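Local coordinates for protein putative phosphohydrolase (Shewanella amazonensis, PDB 3M1T) that is a putative phosphohydrolase of the HDOD family, probably with a role in signal transduction, its substrate and precise activity being unknown, at residues 50-58 / 267-275. Residues are numbered along the deposited sequence; the frame is centred on the assembly and turned at random.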
ATOM      1  N   ALA A  50       0.677 -12.652 -16.162  1.00 13.79           N
ATOM      2  CA  ALA A  50      -0.710 -13.106 -16.040  1.00 14.22           C
ATOM      3  C   ALA A  50      -1.386 -12.414 -14.873  1.00 15.01           C
ATOM      4  O   ALA A  50      -2.553 -12.026 -14.978  1.00 15.06           O
ATOM      5  CB  ALA A  50      -0.802 -14.619 -15.876  1.00 14.20           C
ATOM      6  N   ARG A  51      -0.660 -12.270 -13.766  0.50 14.12           N
ATOM      7  CA  ARG A  51      -1.195 -11.588 -12.581  0.50 13.79           C
ATOM      8  C   ARG A  51      -1.464 -10.125 -12.896  0.50 14.20           C
ATOM      9  O   ARG A  51      -2.491  -9.579 -12.485  0.50 13.84           O
ATOM     10  CB  ARG A  51      -0.243 -11.723 -11.389  0.50 13.54           C
ATOM     11  CG  ARG A  51      -0.785 -11.089 -10.095  0.50 12.99           C
ATOM     12  CD  ARG A  51       0.223 -11.166  -8.941  0.50 11.50           C
ATOM     13  NE  ARG A  51       0.717 -12.538  -8.821  0.50 16.60           N
ATOM     14  CZ  ARG A  51       1.997 -12.922  -8.854  0.50 14.58           C
ATOM     15  NH1 ARG A  51       3.040 -12.060  -8.972  0.50  9.55           N
ATOM     16  NH2 ARG A  51       2.233 -14.222  -8.762  0.50 15.47           N
ATOM     17  N   VAL A  52      -0.539  -9.475 -13.607  1.00 14.02           N
ATOM     18  CA  VAL A  52      -0.734  -8.078 -14.025  1.00 14.71           C
ATOM     19  C   VAL A  52      -2.023  -7.942 -14.833  1.00 16.06           C
ATOM     20  O   VAL A  52      -2.853  -7.044 -14.591  1.00 15.96           O
ATOM     21  CB  VAL A  52       0.481  -7.554 -14.825  1.00 15.00           C
ATOM     22  CG1 VAL A  52       0.225  -6.204 -15.424  1.00 15.15           C
ATOM     23  CG2 VAL A  52       1.686  -7.518 -13.916  1.00 13.17           C
ATOM     24  N   LEU A  53      -2.208  -8.843 -15.788  1.00 16.64           N
ATOM     25  CA  LEU A  53      -3.383  -8.751 -16.637  1.00 17.69           C
ATOM     26  C   LEU A  53      -4.693  -9.040 -15.889  1.00 17.96           C
ATOM     27  O   LEU A  53      -5.717  -8.416 -16.176  1.00 19.74           O
ATOM     28  CB  LEU A  53      -3.234  -9.673 -17.852  1.00 17.81           C
ATOM     29  CG  LEU A  53      -2.194  -9.225 -18.883  1.00 17.74           C
ATOM     30  CD1 LEU A  53      -2.062 -10.270 -20.002  1.00 19.98           C
ATOM     31  CD2 LEU A  53      -2.523  -7.844 -19.472  1.00 20.81           C
ATOM     32  N   ARG A  54      -4.678  -9.955 -14.923  1.00 17.53           N
ATOM     33  CA  ARG A  54      -5.863 -10.160 -14.082  1.00 17.43           C
ATOM     34  C   ARG A  54      -6.240  -8.915 -13.299  1.00 18.16           C
ATOM     35  O   ARG A  54      -7.435  -8.605 -13.136  1.00 17.45           O
ATOM     36  CB  ARG A  54      -5.632 -11.294 -13.091  1.00 17.38           C
ATOM     37  CG  ARG A  54      -5.638 -12.685 -13.748  1.00 18.41           C
ATOM     38  CD  ARG A  54      -5.894 -13.778 -12.736  1.00 18.21           C
ATOM     39  NE  ARG A  54      -4.859 -13.884 -11.697  1.00 20.96           N
ATOM     40  CZ  ARG A  54      -3.650 -14.441 -11.878  1.00 23.16           C
ATOM     41  NH1 ARG A  54      -3.297 -14.916 -13.054  1.00 24.90           N
ATOM     42  NH2 ARG A  54      -2.798 -14.541 -10.864  1.00 22.97           N
ATOM     43  N   LEU A  55      -5.227  -8.219 -12.786  1.00 18.14           N
ATOM     44  CA  LEU A  55      -5.475  -6.944 -12.102  1.00 19.52           C
ATOM     45  C   LEU A  55      -5.992  -5.912 -13.083  1.00 20.18           C
ATOM     46  O   LEU A  55      -6.906  -5.152 -12.749  1.00 21.25           O
ATOM     47  CB  LEU A  55      -4.217  -6.413 -11.417  1.00 18.62           C
ATOM     48  CG  LEU A  55      -3.731  -7.246 -10.225  1.00 20.19           C
ATOM     49  CD1 LEU A  55      -2.495  -6.589  -9.619  1.00 18.38           C
ATOM     50  CD2 LEU A  55      -4.791  -7.412  -9.158  1.00 19.22           C
ATOM     51  N   ALA A  56      -5.442  -5.902 -14.285  1.00 21.33           N
ATOM     52  CA  ALA A  56      -5.835  -4.942 -15.299  1.00 23.44           C
ATOM     53  C   ALA A  56      -7.253  -5.208 -15.798  1.00 26.14           C
ATOM     54  O   ALA A  56      -7.904  -4.288 -16.267  1.00 27.76           O
ATOM     55  CB  ALA A  56      -4.890  -4.963 -16.464  1.00 23.08           C
ATOM     56  N   ASN A  57      -7.714  -6.453 -15.719  1.00 27.42           N
ATOM     57  CA  ASN A  57      -9.085  -6.775 -16.118  1.00 29.09           C
ATOM     58  C   ASN A  57     -10.157  -6.667 -15.012  1.00 30.33           C
ATOM     59  O   ASN A  57     -11.308  -6.983 -15.254  1.00 30.57           O
ATOM     60  CB  ASN A  57      -9.108  -8.165 -16.769  1.00 28.98           C
ATOM     61  CG  ASN A  57      -8.394  -8.175 -18.114  1.00 30.43           C
ATOM     62  OD1 ASN A  57      -8.691  -7.361 -18.988  1.00 33.07           O
ATOM     63  ND2 ASN A  57      -7.438  -9.087 -18.281  1.00 30.76           N
ATOM     64  N   SER A  58      -9.786  -6.221 -13.817  0.50 30.91           N
ATOM     65  CA  SER A  58     -10.771  -6.039 -12.754  0.50 31.97           C
ATOM     66  C   SER A  58     -11.697  -4.817 -12.928  0.50 32.83           C
ATOM     67  O   SER A  58     -12.653  -4.663 -12.157  0.50 33.48           O
ATOM     68  CB  SER A  58     -10.062  -5.973 -11.413  0.50 31.89           C
ATOM     69  OG  SER A  58      -9.494  -7.230 -11.133  0.50 31.82           O
ATOM     70  N   GLY A 267     -11.323  -2.584  -4.814  1.00 17.74           N
ATOM     71  CA  GLY A 267     -10.063  -3.095  -4.264  1.00 17.39           C
ATOM     72  C   GLY A 267     -10.212  -4.539  -3.811  1.00 18.89           C
ATOM     73  O   GLY A 267      -9.371  -5.402  -4.106  1.00 16.82           O
HETATM   74  N   MSE A 268     -11.323  -4.836  -3.135  1.00 17.18           N
HETATM   75  CA  MSE A 268     -11.609  -6.196  -2.731  1.00 17.98           C
HETATM   76  C   MSE A 268     -11.686  -7.126  -3.939  1.00 17.90           C
HETATM   77  O   MSE A 268     -11.222  -8.265  -3.855  1.00 17.90           O
HETATM   78  CB  MSE A 268     -12.925  -6.275  -1.926  1.00 18.40           C
HETATM   79  CG  MSE A 268     -12.885  -5.432  -0.657  1.00 20.57           C
HETATM   80 SE   MSE A 268     -11.607  -5.922   0.768  0.75 26.05          SE
HETATM   81  CE  MSE A 268     -11.829  -7.860   0.880  1.00 27.32           C
ATOM     82  N   GLU A 269     -12.265  -6.641  -5.040  0.50 17.61           N
ATOM     83  CA  GLU A 269     -12.351  -7.427  -6.264  0.50 17.80           C
ATOM     84  C   GLU A 269     -10.956  -7.658  -6.843  0.50 17.30           C
ATOM     85  O   GLU A 269     -10.684  -8.729  -7.386  0.50 17.29           O
ATOM     86  CB  GLU A 269     -13.188  -6.730  -7.329  0.50 17.67           C
ATOM     87  CG  GLU A 269     -13.048  -7.390  -8.700  0.50 18.91           C
ATOM     88  CD  GLU A 269     -13.574  -8.830  -8.711  0.50 22.12           C
ATOM     89  OE1 GLU A 269     -14.491  -9.141  -7.901  0.50 24.21           O
ATOM     90  OE2 GLU A 269     -13.079  -9.641  -9.534  0.50 21.93           O
HETATM   91  N   MSE A 270     -10.091  -6.647  -6.764  1.00 16.82           N
HETATM   92  CA  MSE A 270      -8.691  -6.808  -7.208  1.00 16.72           C
HETATM   93  C   MSE A 270      -7.985  -7.867  -6.389  1.00 17.19           C
HETATM   94  O   MSE A 270      -7.271  -8.721  -6.955  1.00 16.11           O
HETATM   95  CB  MSE A 270      -7.926  -5.496  -7.193  1.00 16.32           C
HETATM   96  CG  MSE A 270      -8.277  -4.598  -8.360  1.00 16.90           C
HETATM   97 SE   MSE A 270      -7.497  -2.848  -8.113  0.75 21.54          SE
HETATM   98  CE  MSE A 270      -5.795  -3.350  -8.853  1.00 22.11           C
ATOM     99  N   GLY A 271      -8.201  -7.854  -5.076  1.00 16.52           N
ATOM    100  CA  GLY A 271      -7.625  -8.852  -4.182  1.00 18.07           C
ATOM    101  C   GLY A 271      -8.032 -10.271  -4.561  1.00 19.67           C
ATOM    102  O   GLY A 271      -7.211 -11.189  -4.514  1.00 20.52           O
ATOM    103  N   LYS A 272      -9.282 -10.456  -4.970  1.00 19.84           N
ATOM    104  CA  LYS A 272      -9.757 -11.768  -5.377  1.00 21.28           C
ATOM    105  C   LYS A 272      -9.127 -12.250  -6.703  1.00 22.64           C
ATOM    106  O   LYS A 272      -9.142 -13.449  -7.000  1.00 22.61           O
ATOM    107  CB  LYS A 272     -11.300 -11.769  -5.449  1.00 20.81           C
ATOM    108  CG  LYS A 272     -11.944 -11.645  -4.061  1.00 22.30           C
ATOM    109  CD  LYS A 272     -13.500 -11.712  -4.051  1.00 23.48           C
ATOM    110  CE  LYS A 272     -14.051 -11.242  -2.697  1.00 26.97           C
ATOM    111  N   GLN A 273      -8.631 -11.330  -7.520  1.00 23.29           N
ATOM    112  CA  GLN A 273      -8.035 -11.669  -8.797  1.00 24.64           C
ATOM    113  C   GLN A 273      -6.579 -12.086  -8.665  1.00 25.75           C
ATOM    114  O   GLN A 273      -5.982 -12.537  -9.650  1.00 26.31           O
ATOM    115  CB  GLN A 273      -8.131 -10.483  -9.763  1.00 24.66           C
ATOM    116  CG  GLN A 273      -9.530 -10.157 -10.202  1.00 27.22           C
ATOM    117  CD  GLN A 273     -10.128 -11.255 -11.065  1.00 31.77           C
ATOM    118  OE1 GLN A 273     -11.346 -11.398 -11.143  1.00 38.45           O
ATOM    119  NE2 GLN A 273      -9.267 -12.030 -11.724  1.00 33.18           N
ATOM    120  N   LEU A 274      -5.981 -11.950  -7.486  1.00 27.15           N
ATOM    121  CA  LEU A 274      -4.548 -12.221  -7.364  1.00 28.65           C
ATOM    122  C   LEU A 274      -4.180 -13.694  -7.596  1.00 30.45           C
ATOM    123  O   LEU A 274      -3.176 -14.007  -8.296  1.00 30.26           O
ATOM    124  CB  LEU A 274      -4.006 -11.728  -6.017  1.00 27.97           C
ATOM    125  CG  LEU A 274      -3.938 -10.205  -5.987  1.00 26.30           C
ATOM    126  CD1 LEU A 274      -3.604  -9.770  -4.601  1.00 24.69           C
ATOM    127  CD2 LEU A 274      -2.930  -9.612  -6.966  1.00 27.08           C
ATOM    128  N   ALA A 275      -4.981 -14.579  -7.012  1.00 31.99           N
ATOM    129  CA  ALA A 275      -4.716 -16.022  -7.030  1.00 32.85           C
ATOM    130  C   ALA A 275      -4.833 -16.578  -8.448  1.00 33.78           C
ATOM    131  O   ALA A 275      -5.538 -16.020  -9.307  1.00 34.05           O
ATOM    132  CB  ALA A 275      -5.699 -16.761  -6.081  1.00 33.09           C
ATOM    133  OXT ALA A 275      -4.205 -17.598  -8.778  1.00 35.09           O
TER
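Arg54 grips the carboxy-terminal tail of the chain, and the contact illustrates how a chain end in an all-helical HDOD protein can be held against a helix partly by one guanidinium group. The polar part is a fork: NE of Arg54 donates to O of Gln273 at 2.7 Å, nearly in line with that carbonyl (C=O...N angle 171°), while NH2 of Arg54 reaches O of Leu274, also at 2.7 Å, from well above the plane of the carbonyl. Both acceptors lie close to the guanidinium plane, and a bend at chi3 (-63°) turns the group across the tail. O of Ala275 lies over one guanidinium face, too poorly angled for a hydrogen bond; OXT of Ala275, farther out of the plane, makes a long salt bridge of 4.0 Å with NH2 of Arg54, with no N-H aimed at it. Replacing Arg54 by an alanine removes both donors, which is likely to leave the carbonyls of Gln273 and Leu274 without them and to weaken the hold on the last residue.

Apolar contacts join segment 50-58 to segment 267-275. CD2 of Leu274 meets CD2 of Leu55 at 3.6 Å and also borders CD of Arg51, whose NH1, in one of two conformers, bonds to Ser89 O. Leu274 and Met270 pack in turn on helix 103-124, through Phe111 among others. Beyond Leu55, CB of Ser58 rests 3.8 Å from CG of Met270, a selenomethionine. Just past the end of helix 46-56, one of two Ser58 conformers turns back to the helix, OG donating to O of Arg54 at 3.2 Å.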